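Local coordinates for protein carbohydrate deacetylase Agd3 (Neosartorya fumigata, PDB 6NWZ) that probably removes acetyl groups from the N-acetylated sugars of the exopolysaccharide galactosaminogalactan and is required for biofilm formation by this fungus, at residues 400-411 against 442-452. Numbering follows the deposited sequence.
Sequences YADVFKEISFNQ and DALQAWWDNGI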
loop_
_atom_site.group_PDB
_atom_site.type_symbol
_atom_site.label_atom_id
_atom_site.label_comp_id
_atom_site.label_asym_id
_atom_site.label_seq_id
_atom_site.Cartn_x
_atom_site.Cartn_y
_atom_site.Cartn_z
ATOM N N TYR A 400 20.278 -25.939 8.911
ATOM C CA TYR A 400 20.358 -25.821 7.459
ATOM C C TYR A 400 19.756 -27.046 6.778
ATOM O O TYR A 400 19.018 -26.916 5.794
ATOM C CB TYR A 400 21.812 -25.621 7.026
ATOM C CG TYR A 400 22.013 -25.553 5.524
ATOM C CD1 TYR A 400 22.109 -26.711 4.762
ATOM C CD2 TYR A 400 22.112 -24.334 4.870
ATOM C CE1 TYR A 400 22.287 -26.657 3.398
ATOM C CE2 TYR A 400 22.296 -24.271 3.500
ATOM C CZ TYR A 400 22.383 -25.440 2.771
ATOM O OH TYR A 400 22.566 -25.405 1.408
ATOM N N ALA A 401 20.062 -28.242 7.287
ATOM C CA ALA A 401 19.567 -29.466 6.663
ATOM C C ALA A 401 18.045 -29.525 6.676
ATOM O O ALA A 401 17.427 -29.964 5.698
ATOM C CB ALA A 401 20.153 -30.689 7.367
ATOM N N ASP A 402 17.420 -29.101 7.777
ATOM C CA ASP A 402 15.962 -29.096 7.841
ATOM C C ASP A 402 15.382 -28.108 6.838
ATOM O O ASP A 402 14.492 -28.452 6.049
ATOM C CB ASP A 402 15.488 -28.760 9.259
ATOM C CG ASP A 402 15.546 -29.952 10.204
ATOM O OD1 ASP A 402 15.888 -31.070 9.757
ATOM O OD2 ASP A 402 15.244 -29.768 11.403
ATOM N N VAL A 403 15.887 -26.872 6.844
ATOM C CA VAL A 403 15.306 -25.845 5.989
ATOM C C VAL A 403 15.582 -26.140 4.521
ATOM O O VAL A 403 14.743 -25.851 3.659
ATOM C CB VAL A 403 15.825 -24.457 6.403
ATOM C CG1 VAL A 403 15.141 -23.380 5.584
ATOM C CG2 VAL A 403 15.583 -24.231 7.888
ATOM N N PHE A 404 16.743 -26.725 4.211
ATOM C CA PHE A 404 17.045 -27.078 2.826
ATOM C C PHE A 404 16.003 -28.037 2.268
ATOM O O PHE A 404 15.569 -27.896 1.118
ATOM C CB PHE A 404 18.441 -27.693 2.725
ATOM C CG PHE A 404 18.921 -27.882 1.308
ATOM C CD1 PHE A 404 18.514 -28.976 0.557
ATOM C CD2 PHE A 404 19.779 -26.964 0.729
ATOM C CE1 PHE A 404 18.952 -29.146 -0.742
ATOM C CE2 PHE A 404 20.221 -27.131 -0.569
ATOM C CZ PHE A 404 19.807 -28.222 -1.305
ATOM N N LYS A 405 15.596 -29.024 3.066
ATOM C CA LYS A 405 14.541 -29.931 2.640
ATOM C C LYS A 405 13.170 -29.263 2.673
ATOM O O LYS A 405 12.306 -29.596 1.855
ATOM C CB LYS A 405 14.557 -31.192 3.507
ATOM C CG LYS A 405 15.827 -32.018 3.335
ATOM C CD LYS A 405 15.720 -33.386 3.987
ATOM C CE LYS A 405 15.899 -33.307 5.495
ATOM N NZ LYS A 405 17.274 -32.894 5.898
ATOM N N GLU A 406 12.959 -28.313 3.589
ATOM C CA GLU A 406 11.694 -27.583 3.617
ATOM C C GLU A 406 11.429 -26.878 2.292
ATOM O O GLU A 406 10.282 -26.806 1.837
ATOM C CB GLU A 406 11.694 -26.572 4.764
ATOM C CG GLU A 406 11.526 -27.182 6.142
ATOM C CD GLU A 406 10.137 -27.739 6.363
ATOM O OE1 GLU A 406 10.027 -28.860 6.906
ATOM O OE2 GLU A 406 9.158 -27.057 5.989
ATOM N N ILE A 407 12.475 -26.356 1.661
ATOM C CA ILE A 407 12.339 -25.646 0.390
ATOM C C ILE A 407 12.344 -26.612 -0.789
ATOM O O ILE A 407 11.444 -26.587 -1.631
ATOM C CB ILE A 407 13.458 -24.592 0.251
ATOM C CG1 ILE A 407 13.430 -23.614 1.426
ATOM C CG2 ILE A 407 13.334 -23.849 -1.070
ATOM C CD1 ILE A 407 12.132 -22.847 1.542
ATOM N N SER A 408 13.353 -27.483 -0.861
ATOM C CA SER A 408 13.525 -28.324 -2.042
ATOM C C SER A 408 12.377 -29.313 -2.209
ATOM O O SER A 408 11.927 -29.560 -3.336
ATOM C CB SER A 408 14.863 -29.054 -1.962
ATOM O OG SER A 408 15.075 -29.572 -0.661
ATOM N N PHE A 409 11.897 -29.903 -1.112
ATOM C CA PHE A 409 10.792 -30.851 -1.221
ATOM C C PHE A 409 9.545 -30.173 -1.768
ATOM O O PHE A 409 8.864 -30.715 -2.645
ATOM C CB PHE A 409 10.496 -31.485 0.138
ATOM C CG PHE A 409 11.331 -32.697 0.443
ATOM C CD1 PHE A 409 12.714 -32.622 0.459
ATOM C CD2 PHE A 409 10.727 -33.910 0.740
ATOM C CE1 PHE A 409 13.479 -33.737 0.752
ATOM C CE2 PHE A 409 11.488 -35.031 1.034
ATOM C CZ PHE A 409 12.864 -34.942 1.041
ATOM N N ASN A 410 9.229 -28.982 -1.260
ATOM C CA ASN A 410 8.057 -28.273 -1.747
ATOM C C ASN A 410 8.236 -27.836 -3.196
ATOM O O ASN A 410 7.251 -27.733 -3.934
ATOM C CB ASN A 410 7.763 -27.073 -0.850
ATOM C CG ASN A 410 6.281 -26.800 -0.710
ATOM O OD1 ASN A 410 5.477 -27.722 -0.567
ATOM N ND2 ASN A 410 5.909 -25.526 -0.754
ATOM N N GLN A 411 9.477 -27.579 -3.619
ATOM C CA GLN A 411 9.726 -27.260 -5.022
ATOM C C GLN A 411 9.461 -28.471 -5.909
ATOM O O GLN A 411 8.822 -28.355 -6.961
ATOM C CB GLN A 411 11.163 -26.764 -5.208
ATOM C CG GLN A 411 11.443 -25.398 -4.605
ATOM C CD GLN A 411 12.926 -25.063 -4.567
ATOM O OE1 GLN A 411 13.312 -23.893 -4.583
ATOM N NE2 GLN A 411 13.765 -26.091 -4.507
ATOM N N ASP A 442 21.446 -19.707 8.863
ATOM C CA ASP A 442 21.523 -21.003 8.193
ATOM C C ASP A 442 20.263 -21.289 7.394
ATOM O O ASP A 442 20.323 -21.958 6.355
ATOM C CB ASP A 442 21.751 -22.122 9.211
ATOM C CG ASP A 442 22.981 -21.898 10.062
ATOM O OD1 ASP A 442 23.862 -21.121 9.641
ATOM O OD2 ASP A 442 23.067 -22.506 11.150
ATOM N N ALA A 443 19.116 -20.800 7.867
ATOM C CA ALA A 443 17.873 -20.984 7.130
ATOM C C ALA A 443 17.855 -20.125 5.873
ATOM O O ALA A 443 17.531 -20.611 4.784
ATOM C CB ALA A 443 16.682 -20.664 8.033
ATOM N N LEU A 444 18.217 -18.843 6.004
ATOM C CA LEU A 444 18.238 -17.954 4.845
ATOM C C LEU A 444 19.207 -18.445 3.776
ATOM O O LEU A 444 18.955 -18.264 2.579
ATOM C CB LEU A 444 18.599 -16.532 5.279
ATOM C CG LEU A 444 17.675 -15.864 6.301
ATOM C CD1 LEU A 444 18.221 -14.510 6.724
ATOM C CD2 LEU A 444 16.276 -15.715 5.737
ATOM N N GLN A 445 20.317 -19.066 4.184
ATOM C CA GLN A 445 21.228 -19.662 3.213
ATOM C C GLN A 445 20.592 -20.871 2.536
ATOM O O GLN A 445 20.790 -21.093 1.335
ATOM C CB GLN A 445 22.540 -20.052 3.893
ATOM C CG GLN A 445 23.622 -20.547 2.941
ATOM C CD GLN A 445 24.218 -19.434 2.099
ATOM O OE1 GLN A 445 24.758 -18.461 2.626
ATOM N NE2 GLN A 445 24.119 -19.572 0.782
ATOM N N ALA A 446 19.825 -21.664 3.289
ATOM C CA ALA A 446 19.110 -22.784 2.686
ATOM C C ALA A 446 18.108 -22.296 1.646
ATOM O O ALA A 446 17.954 -22.917 0.588
ATOM C CB ALA A 446 18.410 -23.607 3.767
ATOM N N TRP A 447 17.417 -21.187 1.930
ATOM C CA TRP A 447 16.576 -20.565 0.912
ATOM C C TRP A 447 17.406 -20.179 -0.302
ATOM O O TRP A 447 17.051 -20.497 -1.442
ATOM C CB TRP A 447 15.876 -19.316 1.459
ATOM C CG TRP A 447 15.047 -19.482 2.693
ATOM C CD1 TRP A 447 14.868 -20.618 3.426
ATOM C CD2 TRP A 447 14.279 -18.460 3.345
ATOM N NE1 TRP A 447 14.042 -20.367 4.494
ATOM C CE2 TRP A 447 13.665 -19.050 4.465
ATOM C CE3 TRP A 447 14.054 -17.103 3.087
ATOM C CZ2 TRP A 447 12.841 -18.331 5.328
ATOM C CZ3 TRP A 447 13.236 -16.392 3.942
ATOM C CH2 TRP A 447 12.640 -17.006 5.049
ATOM N N TRP A 448 18.522 -19.484 -0.069
ATOM C CA TRP A 448 19.314 -18.954 -1.170
ATOM C C TRP A 448 19.957 -20.063 -1.990
ATOM O O TRP A 448 20.150 -19.903 -3.200
ATOM C CB TRP A 448 20.384 -18.006 -0.631
ATOM C CG TRP A 448 21.115 -17.257 -1.703
ATOM C CD1 TRP A 448 22.112 -17.732 -2.506
ATOM C CD2 TRP A 448 20.906 -15.896 -2.087
ATOM N NE1 TRP A 448 22.533 -16.752 -3.369
ATOM C CE2 TRP A 448 21.809 -15.613 -3.131
ATOM C CE3 TRP A 448 20.042 -14.887 -1.649
ATOM C CZ2 TRP A 448 21.874 -14.364 -3.744
ATOM C CZ3 TRP A 448 20.107 -13.648 -2.257
ATOM C CH2 TRP A 448 21.018 -13.396 -3.293
ATOM N N ASP A 449 20.314 -21.180 -1.354
ATOM C CA ASP A 449 20.916 -22.279 -2.098
ATOM C C ASP A 449 19.919 -22.928 -3.049
ATOM O O ASP A 449 20.330 -23.563 -4.025
ATOM C CB ASP A 449 21.512 -23.297 -1.128
ATOM C CG ASP A 449 22.724 -22.749 -0.384
ATOM O OD1 ASP A 449 23.161 -21.620 -0.700
ATOM O OD2 ASP A 449 23.241 -23.448 0.514
ATOM N N ASN A 450 18.624 -22.779 -2.788
ATOM C CA ASN A 450 17.606 -23.011 -3.796
ATOM C C ASN A 450 17.264 -21.669 -4.447
ATOM O O ASN A 450 17.835 -20.630 -4.114
ATOM C CB ASN A 450 16.392 -23.699 -3.175
ATOM C CG ASN A 450 16.753 -25.021 -2.511
ATOM O OD1 ASN A 450 16.752 -26.074 -3.151
ATOM N ND2 ASN A 450 17.069 -24.969 -1.221
ATOM N N GLY A 451 16.328 -21.672 -5.387
ATOM C CA GLY A 451 16.095 -20.465 -6.163
ATOM C C GLY A 451 15.526 -19.248 -5.452
ATOM O O GLY A 451 15.077 -18.313 -6.121
ATOM N N ILE A 452 15.557 -19.220 -4.117
ATOM C CA ILE A 452 14.830 -18.219 -3.337
ATOM C C ILE A 452 15.712 -16.999 -3.115
ATOM O O ILE A 452 16.848 -17.114 -2.639
ATOM C CB ILE A 452 14.347 -18.803 -1.997
ATOM C CG1 ILE A 452 13.489 -20.041 -2.236
ATOM C CG2 ILE A 452 13.556 -17.768 -1.211
ATOM C CD1 ILE A 452 12.453 -19.854 -3.314
#
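Y400 and V403 pack around A446 where segments 400-411 and 442-449 of helices 400-417 and 441-449 run side by side in the same general direction in the deacetylase domain. The axes of these segments cross at -36° and come within 8.2 Å, a spacing helped by the small methyl groups of A443 and A446. The Y400 ring enters as a knob into the hole formed by D442, Q445, A446 and D449. Its chi1 of 177° sets CG opposite the backbone N and swings the ring across to the neighbouring helix, where CB of A446 lies over one face in a CH-pi contact, 4.2 Å from the centroid.

Deeper in, beta-branched V403 uses both methyls: CG2 meets CB of A443, while CG1 reaches the edge of the W447 indole, 3.5 Å from CD1. One turn on, CG1 of I407 also approaches W447 CD1, crossing that side chain at about a right angle, and its CG2 meets CG1 of I452. I430 of strand 429-430 touches I407, W447 and I452, extending this apolar cluster, and W447 NE1 hydrogen-bonds Q395.

Polar groups finish the interface around N450. The short side chain of N450 folds back on its own segment: ND2 donates to A446 O at 2.9 Å and also lies over one face of the F404 ring. The F404 ring and N450 amide planes are 53° apart, so the two flat groups do not stack in parallel. The opposite end of the amide accepts a bond from Q411, whose chain extends beyond CG to reach it: NE2 lies 3.3 Å from N450 OD1, approaching from above the carbonyl plane.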